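Local coordinates for vinylacetyl-CoA Delta-isomerase (Nitrosopumilus maritimus SCM1, PDB 6VJR), which is a flavin- and [4Fe-4S]-containing 4-hydroxybutyryl-CoA dehydratase that probably also has vinylacetyl-CoA delta-isomerase activity, at residues D105-L110 and W195-P200; V214-A219 and W266-M271; R51-A56 and G64-R69. One frame throughout, in Å; residues are numbered along the deposited sequence.

In the fold
Followed from the N terminus, the three contacts come in series, none nested in or crossing another. Interaction 3 closes first, over a seven-residue connection that includes strand 57-59, and joins the short helix 53-56 to the hairpin strand 66-68. Interaction 1 then spans 84 residues and lays helix 101-121 against strand 195-198. Interaction 2 closes a 46-residue excursion with no helix, pairing strand 213-218 with strand 269-272. Strands 195-198 and 213-218 are neighbours in one four-stranded sheet, with Leu198 N 2.8 Å from Gly215 O, so interactions 1 and 2 touch through a probable hydrogen bond. Interaction 3 stands apart, its centre about 21 Å from that of interaction 1.

Interaction 1: D105-L110 and W195-P200; sequences DAMNSL and WIILMP
Ala106 O accepts the amide of Leu110, N to O 2.9 Å, a helical bond one turn long that sets both residues on the flank of the helix facing Ile197 and Met199. No hydrogen bond crosses between helix and strand; the 217 Å² buried there comes from aliphatic and thioether groups. Leu110 and Ile197 reach toward each other tip to tip, CD1 of the leucine lying 3.7 Å from CG2 of the isoleucine. With CG1 of Ile197 anti to its carbonyl carbon (chi1 -55°), CG2 meets Leu110, while CD1 reaches Met107, whose CG it meets at 4.0 Å with the chains crossing at about a right angle, and also touches Leu110. Met199 bends at its last torsion (chi3 -77°), and its methyl end is laid on Ala106: CE is 3.7 Å and SD 3.9 Å from Ala106 CB. The small alanine thus receives a sulfur and a methyl together. Met199 lies close to the flavin site, its side chain about 4 Å from that of Met147, which binds FAD. On the other flank of the helix, Asp105 OD2 is hydrogen-bonded to ND1 of the iron ligand His289 and to Ser292 OG. Phe129 and Phe132 of helix 125-139 and Val214 of strand 213-218 close round Leu110 and Ile197, packing helix 101-121 against the sheet.

Interaction 2: V214-A219 and W266-M271; sequences VGAIPA and WDKVFM
Val214 forms the apolar centre, its two methyls divided between Phe270 and Met271. CG1, anti to the backbone N (chi1 176°), comes to the edge of the Phe270 ring near its plane and lies 3.8 Å from Phe270 CB, while CG2 sits 3.7 Å from Met271 CB. With an alanine at this position both methyls are gone, and a gap would probably open beside Phe270 CB and Met271 CB. Farther along the ring, Ala216 CB approaches Phe270 CE2 at 4.0 Å. The ring also covers a polar atom, since Lys268 O stands over the centre of one face, 3.8 Å above the plane. That same oxygen accepts Ala216 N at 3.0 Å and receives a CA-H...O contact from Gly215 CA. Outward lies the second set of backbone bonds. Val214 O takes Phe270 N at 2.8 Å and only weakly Met271 N; Val214 N returns a bond to Met271 O at 3.2 Å. At the polar edge, Lys268 leads its amine away from the strand to a salt bridge with Asp267, NZ to OD2 2.7 Å. Two residues, Phe270 and Met271, therefore face the single Val214, and the register slips by one before Gly215 pairs with Val269: a classic beta bulge, here in an antiparallel pair at one edge of the four-stranded sheet, as counted within this chain, of 143-146, 195-198, 213-218 and 269-272.

Interaction 3: R51-A56 and G64-R69; sequences REEALA and GLKVNR
Arg69 turns the edge of its guanidinium to the carbonyls of Ala54 and Leu55, and its own backbone meets the next one. NE binds Leu55 O at 2.9 Å and NH1 binds Ala54 O at 3.1 Å, both oxygens lying close to the guanidinium plane. At the acceptors, NE comes from above the Leu55 carbonyl plane, whereas NH1 is tilted by a smaller 23° from that of Ala54. The chain runs out straight from the backbone, CG anti to N (chi1 -176°), until a bend at chi3 (-56°) swings the head back along the helix. Arg69 N then takes Ala56 O at 2.9 Å, so one residue serves three consecutive carbonyls of the short helix. Two bonds fix the guanidinium against rotation, and its positive charge probably suits the carbonyl end of that helix. On the exposed side, Lys66 and Glu53 cross at about a right angle, forming a salt bridge with NZ 3.2 Å from OE1, the amine arriving from above the carboxylate plane. Asn68 directs its amide elsewhere, OD1 to Phe70 N and ND2 to Thr45 O on helix 36-51. The contact thus joins helix 53-56 to the two-stranded hairpin 57-59 and 66-68. Helix 36-51 packs on Ala56, helix 77-94 on Leu55 and Arg69, and Thr497 and Asp499 of the second subunit touch Leu55 and Ala54.

Interaction 1: D105-L110 and W195-P200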
ATOM      1  N   ASP A 105     -21.211  24.508  -0.390  1.00 13.21           N
ATOM      2  CA  ASP A 105     -21.016  23.824  -1.663  1.00 13.92           C
ATOM      3  C   ASP A 105     -22.342  23.716  -2.436  1.00 14.03           C
ATOM      4  O   ASP A 105     -22.374  23.839  -3.668  1.00 14.60           O
ATOM      5  CB  ASP A 105     -20.298  22.518  -1.357  1.00 14.33           C
ATOM      6  CG  ASP A 105     -18.865  22.683  -0.824  1.00 16.21           C
ATOM      7  OD1 ASP A 105     -18.204  23.714  -1.154  1.00 16.29           O
ATOM      8  OD2 ASP A 105     -18.361  21.751  -0.142  1.00 15.49           O
ATOM      9  N   ALA A 106     -23.437  23.451  -1.721  1.00 14.17           N
ATOM     10  CA  ALA A 106     -24.762  23.427  -2.327  1.00 15.40           C
ATOM     11  C   ALA A 106     -25.080  24.773  -2.981  1.00 14.36           C
ATOM     12  O   ALA A 106     -25.522  24.794  -4.132  1.00 15.93           O
ATOM     13  CB  ALA A 106     -25.814  23.072  -1.283  1.00 17.15           C
ATOM     14  N   MET A 107     -24.820  25.874  -2.275  1.00 14.41           N
ATOM     15  CA  MET A 107     -25.178  27.202  -2.786  1.00 14.41           C
ATOM     16  C   MET A 107     -24.345  27.542  -4.021  1.00 14.74           C
ATOM     17  O   MET A 107     -24.839  28.107  -4.996  1.00 15.48           O
ATOM     18  CB  MET A 107     -25.078  28.278  -1.703  1.00 15.80           C
ATOM     19  CG  MET A 107     -26.204  28.047  -0.704  1.00 20.19           C
ATOM     20  SD  MET A 107     -26.753  29.478   0.193  1.00 29.16           S
ATOM     21  CE  MET A 107     -25.240  29.570   1.131  1.00 22.93           C
ATOM     22  N   ASN A 108     -23.047  27.239  -3.939  1.00 14.30           N
ATOM     23  CA  ASN A 108     -22.149  27.510  -5.046  1.00 13.95           C
ATOM     24  C   ASN A 108     -22.602  26.727  -6.292  1.00 13.92           C
ATOM     25  O   ASN A 108     -22.620  27.254  -7.386  1.00 16.03           O
ATOM     26  CB  ASN A 108     -20.704  27.311  -4.617  1.00 14.53           C
ATOM     27  CG  ASN A 108     -20.153  28.567  -3.955  1.00 15.56           C
ATOM     28  OD1 ASN A 108     -19.566  29.433  -4.604  1.00 16.44           O
ATOM     29  ND2 ASN A 108     -20.365  28.700  -2.659  1.00 16.22           N
ATOM     30  N   SER A 109     -22.935  25.449  -6.122  0.50 14.03           N
ATOM     31  CA  SER A 109     -23.374  24.621  -7.233  0.50 13.43           C
ATOM     32  C   SER A 109     -24.725  25.072  -7.800  0.50 14.43           C
ATOM     33  O   SER A 109     -24.958  25.060  -9.022  0.50 15.57           O
ATOM     34  CB  SER A 109     -23.345  23.148  -6.819  0.50 13.79           C
ATOM     35  OG  SER A 109     -24.264  22.817  -5.785  0.50 14.49           O
ATOM     36  N   LEU A 110     -25.640  25.470  -6.916  1.00 14.87           N
ATOM     37  CA  LEU A 110     -26.936  25.979  -7.368  1.00 15.01           C
ATOM     38  C   LEU A 110     -26.814  27.282  -8.128  1.00 15.98           C
ATOM     39  O   LEU A 110     -27.606  27.516  -9.032  1.00 17.30           O
ATOM     40  CB  LEU A 110     -27.881  26.134  -6.202  1.00 16.52           C
ATOM     41  CG  LEU A 110     -28.488  24.840  -5.701  1.00 18.07           C
ATOM     42  CD1 LEU A 110     -29.082  25.057  -4.324  1.00 21.32           C
ATOM     43  CD2 LEU A 110     -29.526  24.289  -6.687  1.00 20.76           C
ATOM     44  N   TRP A 195     -31.989  26.891   7.563  1.00 15.58           N
ATOM     45  CA  TRP A 195     -32.614  26.464   6.324  1.00 16.68           C
ATOM     46  C   TRP A 195     -31.918  25.206   5.831  1.00 16.26           C
ATOM     47  O   TRP A 195     -30.724  25.054   6.066  1.00 16.50           O
ATOM     48  CB  TRP A 195     -32.518  27.525   5.235  1.00 17.70           C
ATOM     49  CG  TRP A 195     -33.321  28.754   5.546  1.00 18.37           C
ATOM     50  CD1 TRP A 195     -32.987  29.811   6.331  1.00 20.80           C
ATOM     51  CD2 TRP A 195     -34.645  29.008   5.066  1.00 19.38           C
ATOM     52  NE1 TRP A 195     -34.014  30.721   6.364  1.00 22.65           N
ATOM     53  CE2 TRP A 195     -35.044  30.250   5.597  1.00 20.55           C
ATOM     54  CE3 TRP A 195     -35.506  28.328   4.201  1.00 19.77           C
ATOM     55  CZ2 TRP A 195     -36.287  30.796   5.322  1.00 21.04           C
ATOM     56  CZ3 TRP A 195     -36.741  28.861   3.947  1.00 20.69           C
ATOM     57  CH2 TRP A 195     -37.117  30.084   4.492  1.00 19.83           C
ATOM     58  N   ILE A 196     -32.660  24.389   5.092  1.00 16.08           N
ATOM     59  CA  ILE A 196     -32.155  23.170   4.470  1.00 15.90           C
ATOM     60  C   ILE A 196     -32.571  23.196   2.999  1.00 15.99           C
ATOM     61  O   ILE A 196     -33.745  23.489   2.690  1.00 16.77           O
ATOM     62  CB  ILE A 196     -32.731  21.957   5.194  1.00 17.78           C
ATOM     63  CG1 ILE A 196     -32.223  21.925   6.659  1.00 21.20           C
ATOM     64  CG2 ILE A 196     -32.360  20.690   4.443  1.00 18.75           C
ATOM     65  CD1 ILE A 196     -33.029  21.066   7.592  1.00 23.86           C
ATOM     66  N   ILE A 197     -31.594  22.989   2.096  1.00 16.21           N
ATOM     67  CA  ILE A 197     -31.868  22.927   0.670  1.00 15.99           C
ATOM     68  C   ILE A 197     -31.934  21.465   0.230  1.00 15.50           C
ATOM     69  O   ILE A 197     -30.945  20.738   0.291  1.00 17.06           O
ATOM     70  CB  ILE A 197     -30.811  23.692  -0.147  1.00 16.79           C
ATOM     71  CG1 ILE A 197     -30.666  25.159   0.304  1.00 18.56           C
ATOM     72  CG2 ILE A 197     -31.210  23.639  -1.615  1.00 19.09           C
ATOM     73  CD1 ILE A 197     -29.569  25.923  -0.374  1.00 20.48           C
ATOM     74  N   LEU A 198     -33.117  21.054  -0.226  1.00 15.29           N
ATOM     75  CA  LEU A 198     -33.334  19.717  -0.749  1.00 14.20           C
ATOM     76  C   LEU A 198     -32.861  19.693  -2.202  1.00 15.98           C
ATOM     77  O   LEU A 198     -33.217  20.586  -2.967  1.00 17.13           O
ATOM     78  CB  LEU A 198     -34.830  19.388  -0.709  1.00 15.32           C
ATOM     79  CG  LEU A 198     -35.509  19.495   0.655  1.00 18.23           C
ATOM     80  CD1 LEU A 198     -36.989  19.284   0.513  1.00 21.51           C
ATOM     81  CD2 LEU A 198     -34.874  18.539   1.660  1.00 19.47           C
ATOM     82  N   MET A 199     -32.173  18.609  -2.594  1.00 15.46           N
ATOM     83  CA  MET A 199     -31.633  18.494  -3.947  1.00 15.86           C
ATOM     84  C   MET A 199     -31.660  17.036  -4.375  1.00 14.58           C
ATOM     85  O   MET A 199     -31.434  16.174  -3.550  1.00 15.21           O
ATOM     86  CB  MET A 199     -30.164  18.951  -4.020  1.00 17.43           C
ATOM     87  CG  MET A 199     -29.894  20.399  -3.634  1.00 20.16           C
ATOM     88  SD  MET A 199     -28.135  20.808  -3.485  1.00 22.35           S
ATOM     89  CE  MET A 199     -27.798  20.063  -1.876  1.00 23.42           C
ATOM     90  N   PRO A 200     -31.908  16.742  -5.660  1.00 16.35           N
ATOM     91  CA  PRO A 200     -31.860  15.366  -6.156  1.00 16.85           C
ATOM     92  C   PRO A 200     -30.447  14.809  -6.056  1.00 16.09           C
ATOM     93  O   PRO A 200     -29.466  15.550  -6.127  1.00 16.17           O
ATOM     94  CB  PRO A 200     -32.379  15.452  -7.574  1.00 19.01           C
ATOM     95  CG  PRO A 200     -32.194  16.910  -7.923  1.00 22.68           C
ATOM     96  CD  PRO A 200     -32.210  17.730  -6.700  1.00 18.83           C
TER

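Interaction 2: V214-A219 and W266-M271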
ATOM      1  N   VAL A 214     -35.728  20.897  -6.434  1.00 15.81           N
ATOM      2  CA  VAL A 214     -34.848  21.583  -5.511  1.00 15.75           C
ATOM      3  C   VAL A 214     -35.659  22.639  -4.791  1.00 15.82           C
ATOM      4  O   VAL A 214     -36.314  23.453  -5.443  1.00 18.32           O
ATOM      5  CB  VAL A 214     -33.649  22.266  -6.201  1.00 15.86           C
ATOM      6  CG1 VAL A 214     -32.811  23.066  -5.187  1.00 16.25           C
ATOM      7  CG2 VAL A 214     -32.797  21.229  -6.943  1.00 17.45           C
ATOM      8  N   GLY A 215     -35.555  22.668  -3.471  1.00 19.03           N
ATOM      9  CA  GLY A 215     -36.249  23.702  -2.712  1.00 21.01           C
ATOM     10  C   GLY A 215     -35.655  23.896  -1.335  1.00 18.76           C
ATOM     11  O   GLY A 215     -35.141  22.951  -0.748  1.00 19.16           O
ATOM     12  N   ALA A 216     -35.748  25.135  -0.840  1.00 17.84           N
ATOM     13  CA  ALA A 216     -35.259  25.486   0.482  1.00 17.38           C
ATOM     14  C   ALA A 216     -36.435  25.484   1.451  1.00 16.76           C
ATOM     15  O   ALA A 216     -37.477  26.099   1.199  1.00 18.35           O
ATOM     16  CB  ALA A 216     -34.639  26.818   0.415  1.00 18.52           C
ATOM     17  N   ILE A 217     -36.219  24.853   2.596  1.00 17.21           N
ATOM     18  CA  ILE A 217     -37.217  24.805   3.641  1.00 17.90           C
ATOM     19  C   ILE A 217     -36.587  25.314   4.933  1.00 18.28           C
ATOM     20  O   ILE A 217     -35.411  25.046   5.214  1.00 15.98           O
ATOM     21  CB  ILE A 217     -37.808  23.405   3.823  1.00 18.74           C
ATOM     22  CG1 ILE A 217     -36.802  22.381   4.254  1.00 20.64           C
ATOM     23  CG2 ILE A 217     -38.514  22.948   2.561  1.00 20.59           C
ATOM     24  CD1 ILE A 217     -37.404  21.052   4.646  1.00 23.14           C
ATOM     25  N   PRO A 218     -37.356  26.041   5.774  1.00 19.33           N
ATOM     26  CA  PRO A 218     -36.870  26.363   7.107  1.00 19.04           C
ATOM     27  C   PRO A 218     -36.758  25.083   7.929  1.00 17.38           C
ATOM     28  O   PRO A 218     -37.571  24.170   7.765  1.00 17.27           O
ATOM     29  CB  PRO A 218     -37.867  27.409   7.596  1.00 19.48           C
ATOM     30  CG  PRO A 218     -39.142  26.919   6.950  1.00 20.82           C
ATOM     31  CD  PRO A 218     -38.738  26.487   5.553  1.00 20.28           C
ATOM     32  N   ALA A 219     -35.811  25.052   8.862  1.00 16.70           N
ATOM     33  CA  ALA A 219     -35.620  23.847   9.651  1.00 16.96           C
ATOM     34  C   ALA A 219     -36.867  23.524  10.465  1.00 17.75           C
ATOM     35  O   ALA A 219     -37.066  22.372  10.806  1.00 17.99           O
ATOM     36  CB  ALA A 219     -34.446  23.997  10.591  1.00 18.83           C
ATOM     37  N   TRP A 266     -43.299  28.915  -4.179  1.00 22.76           N
ATOM     38  CA  TRP A 266     -42.575  29.073  -5.429  1.00 22.68           C
ATOM     39  C   TRP A 266     -41.259  29.821  -5.255  1.00 22.21           C
ATOM     40  O   TRP A 266     -40.288  29.519  -5.936  1.00 23.30           O
ATOM     41  CB  TRP A 266     -43.467  29.767  -6.464  1.00 25.23           C
ATOM     42  CG  TRP A 266     -44.603  28.901  -6.909  1.00 28.70           C
ATOM     43  CD1 TRP A 266     -45.926  29.223  -6.884  1.00 31.70           C
ATOM     44  CD2 TRP A 266     -44.523  27.557  -7.435  1.00 31.86           C
ATOM     45  NE1 TRP A 266     -46.667  28.183  -7.363  1.00 35.29           N
ATOM     46  CE2 TRP A 266     -45.847  27.150  -7.707  1.00 36.07           C
ATOM     47  CE3 TRP A 266     -43.481  26.672  -7.715  1.00 34.21           C
ATOM     48  CZ2 TRP A 266     -46.157  25.904  -8.233  1.00 36.06           C
ATOM     49  CZ3 TRP A 266     -43.789  25.442  -8.260  1.00 36.28           C
ATOM     50  CH2 TRP A 266     -45.107  25.067  -8.506  1.00 39.16           C
ATOM     51  N   ASP A 267     -41.214  30.821  -4.371  1.00 22.57           N
ATOM     52  CA  ASP A 267     -40.010  31.630  -4.284  1.00 22.81           C
ATOM     53  C   ASP A 267     -38.826  30.847  -3.720  1.00 22.34           C
ATOM     54  O   ASP A 267     -37.698  31.321  -3.784  1.00 25.22           O
ATOM     55  CB  ASP A 267     -40.195  32.857  -3.410  1.00 25.79           C
ATOM     56  CG  ASP A 267     -40.762  32.577  -2.029  1.00 29.38           C
ATOM     57  OD1 ASP A 267     -41.991  32.485  -1.898  1.00 39.28           O
ATOM     58  OD2 ASP A 267     -39.982  32.442  -1.098  1.00 39.57           O
ATOM     59  N   LYS A 268     -39.077  29.674  -3.147  1.00 20.37           N
ATOM     60  CA  LYS A 268     -38.018  28.854  -2.580  1.00 18.00           C
ATOM     61  C   LYS A 268     -37.797  27.599  -3.419  1.00 18.15           C
ATOM     62  O   LYS A 268     -37.092  26.689  -2.978  1.00 18.36           O
ATOM     63  CB  LYS A 268     -38.337  28.514  -1.117  1.00 20.72           C
ATOM     64  CG  LYS A 268     -38.461  29.668  -0.146  1.00 22.59           C
ATOM     65  CD  LYS A 268     -37.159  30.363   0.162  1.00 24.94           C
ATOM     66  CE  LYS A 268     -37.246  31.426   1.199  1.00 27.72           C
ATOM     67  NZ  LYS A 268     -37.964  32.567   0.670  1.00 30.30           N
ATOM     68  N   VAL A 269     -38.425  27.528  -4.606  1.00 18.64           N
ATOM     69  CA  VAL A 269     -38.256  26.386  -5.510  1.00 19.02           C
ATOM     70  C   VAL A 269     -37.235  26.755  -6.599  1.00 18.21           C
ATOM     71  O   VAL A 269     -37.426  27.720  -7.338  1.00 20.15           O
ATOM     72  CB  VAL A 269     -39.601  25.971  -6.132  1.00 19.40           C
ATOM     73  CG1 VAL A 269     -39.469  24.990  -7.282  1.00 19.95           C
ATOM     74  CG2 VAL A 269     -40.565  25.441  -5.087  1.00 19.89           C
ATOM     75  N   PHE A 270     -36.146  25.979  -6.680  1.00 17.99           N
ATOM     76  CA  PHE A 270     -35.036  26.282  -7.565  1.00 17.03           C
ATOM     77  C   PHE A 270     -34.902  25.287  -8.728  1.00 17.92           C
ATOM     78  O   PHE A 270     -33.986  25.413  -9.544  1.00 18.23           O
ATOM     79  CB  PHE A 270     -33.742  26.415  -6.765  1.00 17.62           C
ATOM     80  CG  PHE A 270     -33.796  27.297  -5.527  1.00 16.52           C
ATOM     81  CD1 PHE A 270     -34.443  28.528  -5.567  1.00 18.21           C
ATOM     82  CD2 PHE A 270     -33.212  26.897  -4.333  1.00 17.73           C
ATOM     83  CE1 PHE A 270     -34.514  29.325  -4.442  1.00 19.48           C
ATOM     84  CE2 PHE A 270     -33.272  27.717  -3.221  1.00 18.62           C
ATOM     85  CZ  PHE A 270     -33.915  28.927  -3.281  1.00 18.88           C
ATOM     86  N   MET A 271     -35.778  24.286  -8.792  1.00 18.39           N
ATOM     87  CA  MET A 271     -35.874  23.339  -9.892  1.00 17.92           C
ATOM     88  C   MET A 271     -37.236  22.674  -9.730  1.00 18.23           C
ATOM     89  O   MET A 271     -37.586  22.252  -8.628  1.00 17.45           O
ATOM     90  CB  MET A 271     -34.786  22.254  -9.831  1.00 18.42           C
ATOM     91  CG  MET A 271     -34.924  21.101 -10.883  1.00 19.22           C
ATOM     92  SD  MET A 271     -33.854  19.697 -10.578  1.00 21.64           S
ATOM     93  CE  MET A 271     -32.309  20.442 -11.116  1.00 23.01           C
TER

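Interaction 3: R51-A56 and G64-R69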
ATOM      1  N   ARG A  51     -12.691  36.621  14.875  1.00 22.12           N
ATOM      2  CA  ARG A  51     -11.277  36.657  15.229  1.00 23.08           C
ATOM      3  C   ARG A  51     -10.364  36.856  14.025  1.00 22.78           C
ATOM      4  O   ARG A  51      -9.310  37.452  14.166  1.00 25.82           O
ATOM      5  CB  ARG A  51     -10.891  35.349  15.905  1.00 24.35           C
ATOM      6  CG  ARG A  51     -11.531  35.277  17.277  1.00 29.35           C
ATOM      7  CD  ARG A  51     -10.835  34.243  18.151  1.00 30.70           C
ATOM      8  NE  ARG A  51     -10.590  32.971  17.481  1.00 26.67           N
ATOM      9  CZ  ARG A  51     -11.445  31.961  17.314  1.00 25.38           C
ATOM     10  NH1 ARG A  51     -11.080  30.994  16.495  1.00 25.06           N
ATOM     11  NH2 ARG A  51     -12.609  31.859  17.961  1.00 26.86           N
ATOM     12  N   GLU A  52     -10.719  36.251  12.882  1.00 23.14           N
ATOM     13  CA  GLU A  52      -9.862  36.177  11.705  1.00 21.71           C
ATOM     14  C   GLU A  52     -10.712  36.559  10.502  1.00 20.06           C
ATOM     15  O   GLU A  52     -11.014  35.710   9.677  1.00 20.84           O
ATOM     16  CB  GLU A  52      -9.261  34.764  11.612  1.00 22.90           C
ATOM     17  CG  GLU A  52      -8.476  34.389  12.860  1.00 25.42           C
ATOM     18  CD  GLU A  52      -7.549  33.172  12.774  1.00 30.28           C
ATOM     19  OE1 GLU A  52      -7.054  32.877  11.649  1.00 33.33           O
ATOM     20  OE2 GLU A  52      -7.312  32.489  13.809  1.00 37.22           O
ATOM     21  N   GLU A  53     -11.063  37.858  10.411  1.00 22.07           N
ATOM     22  CA  GLU A  53     -12.016  38.334   9.412  1.00 23.25           C
ATOM     23  C   GLU A  53     -11.577  38.036   7.982  1.00 21.32           C
ATOM     24  O   GLU A  53     -12.412  37.674   7.153  1.00 24.11           O
ATOM     25  CB  GLU A  53     -12.237  39.846   9.425  1.00 30.08           C
ATOM     26  CG  GLU A  53     -13.009  40.347  10.631  1.00 41.66           C
ATOM     27  CD  GLU A  53     -13.187  41.851  10.555  1.00 50.46           C
ATOM     28  OE1 GLU A  53     -12.902  42.467   9.494  1.00 52.25           O
ATOM     29  OE2 GLU A  53     -13.594  42.403  11.600  1.00 63.48           O
ATOM     30  N   ALA A  54     -10.287  38.225   7.658  1.00 22.22           N
ATOM     31  CA  ALA A  54      -9.882  38.015   6.274  1.00 22.69           C
ATOM     32  C   ALA A  54      -9.982  36.533   5.888  1.00 21.01           C
ATOM     33  O   ALA A  54     -10.312  36.212   4.749  1.00 21.44           O
ATOM     34  CB  ALA A  54      -8.513  38.567   6.022  1.00 24.29           C
ATOM     35  N   LEU A  55      -9.743  35.622   6.830  1.00 19.74           N
ATOM     36  CA  LEU A  55      -9.836  34.211   6.505  1.00 19.17           C
ATOM     37  C   LEU A  55     -11.285  33.736   6.342  1.00 18.76           C
ATOM     38  O   LEU A  55     -11.572  32.928   5.448  1.00 20.34           O
ATOM     39  CB  LEU A  55      -9.143  33.441   7.617  1.00 18.97           C
ATOM     40  CG  LEU A  55      -9.115  31.919   7.476  1.00 20.58           C
ATOM     41  CD1 LEU A  55      -8.390  31.534   6.215  1.00 21.26           C
ATOM     42  CD2 LEU A  55      -8.461  31.322   8.720  1.00 21.71           C
ATOM     43  N   ALA A  56     -12.164  34.157   7.268  1.00 17.18           N
ATOM     44  CA  ALA A  56     -13.472  33.526   7.442  1.00 18.05           C
ATOM     45  C   ALA A  56     -14.670  34.388   7.047  1.00 18.12           C
ATOM     46  O   ALA A  56     -15.813  33.968   7.199  1.00 19.17           O
ATOM     47  CB  ALA A  56     -13.601  33.021   8.874  1.00 19.25           C
ATOM     48  N   GLY A  64     -23.289  43.273  -1.424  1.00 23.57           N
ATOM     49  CA  GLY A  64     -22.456  44.401  -1.038  1.00 23.35           C
ATOM     50  C   GLY A  64     -22.122  44.376   0.450  1.00 22.53           C
ATOM     51  O   GLY A  64     -21.720  45.380   1.004  1.00 26.11           O
ATOM     52  N   LEU A  65     -22.317  43.220   1.098  1.00 23.91           N
ATOM     53  CA  LEU A  65     -22.081  43.060   2.528  1.00 23.10           C
ATOM     54  C   LEU A  65     -20.825  42.242   2.752  1.00 21.62           C
ATOM     55  O   LEU A  65     -20.486  41.457   1.892  1.00 21.07           O
ATOM     56  CB  LEU A  65     -23.229  42.299   3.182  1.00 26.22           C
ATOM     57  CG  LEU A  65     -24.606  42.952   3.141  1.00 30.16           C
ATOM     58  CD1 LEU A  65     -25.666  41.960   3.637  1.00 34.07           C
ATOM     59  CD2 LEU A  65     -24.575  44.222   3.987  1.00 31.40           C
ATOM     60  N   LYS A  66     -20.193  42.443   3.929  1.00 22.50           N
ATOM     61  CA  LYS A  66     -19.270  41.476   4.461  1.00 21.50           C
ATOM     62  C   LYS A  66     -20.084  40.295   4.996  1.00 21.91           C
ATOM     63  O   LYS A  66     -20.967  40.496   5.849  1.00 24.28           O
ATOM     64  CB  LYS A  66     -18.426  42.115   5.566  1.00 26.91           C
ATOM     65  CG  LYS A  66     -17.307  41.216   6.041  1.00 31.39           C
ATOM     66  CD  LYS A  66     -16.018  41.521   5.273  1.00 43.67           C
ATOM     67  CE  LYS A  66     -15.144  42.562   5.929  1.00 53.79           C
ATOM     68  NZ  LYS A  66     -13.942  41.946   6.516  1.00 64.83           N
ATOM     69  N   VAL A  67     -19.795  39.088   4.484  1.00 20.88           N
ATOM     70  CA  VAL A  67     -20.563  37.903   4.830  1.00 20.42           C
ATOM     71  C   VAL A  67     -19.644  36.795   5.338  1.00 17.48           C
ATOM     72  O   VAL A  67     -18.471  36.737   5.020  1.00 17.97           O
ATOM     73  CB  VAL A  67     -21.418  37.370   3.658  1.00 18.95           C
ATOM     74  CG1 VAL A  67     -22.323  38.468   3.103  1.00 21.13           C
ATOM     75  CG2 VAL A  67     -20.562  36.820   2.529  1.00 20.98           C
ATOM     76  N   ASN A  68     -20.201  35.904   6.145  1.00 18.03           N
ATOM     77  CA  ASN A  68     -19.474  34.704   6.515  1.00 16.98           C
ATOM     78  C   ASN A  68     -19.081  33.964   5.230  1.00 16.19           C
ATOM     79  O   ASN A  68     -19.892  33.800   4.335  1.00 16.76           O
ATOM     80  CB  ASN A  68     -20.304  33.850   7.462  1.00 17.59           C
ATOM     81  CG  ASN A  68     -19.494  32.733   8.063  1.00 16.74           C
ATOM     82  OD1 ASN A  68     -19.197  31.748   7.390  1.00 18.81           O
ATOM     83  ND2 ASN A  68     -19.137  32.872   9.328  1.00 19.17           N
ATOM     84  N   ARG A  69     -17.832  33.480   5.171  1.00 16.93           N
ATOM     85  CA  ARG A  69     -17.340  32.803   3.969  1.00 16.64           C
ATOM     86  C   ARG A  69     -18.159  31.555   3.621  1.00 14.64           C
ATOM     87  O   ARG A  69     -18.278  31.226   2.455  1.00 14.76           O
ATOM     88  CB  ARG A  69     -15.836  32.516   4.028  1.00 17.04           C
ATOM     89  CG  ARG A  69     -15.280  31.897   2.755  1.00 17.27           C
ATOM     90  CD  ARG A  69     -13.789  31.845   2.808  1.00 16.91           C
ATOM     91  NE  ARG A  69     -13.098  33.112   3.037  1.00 18.26           N
ATOM     92  CZ  ARG A  69     -12.949  34.099   2.170  1.00 19.62           C
ATOM     93  NH1 ARG A  69     -12.229  35.145   2.526  1.00 23.19           N
ATOM     94  NH2 ARG A  69     -13.448  34.043   0.948  1.00 19.78           N
TER
HETATM   95  O   HOH W   1     -12.646  39.539   4.396  1.00 48.01           O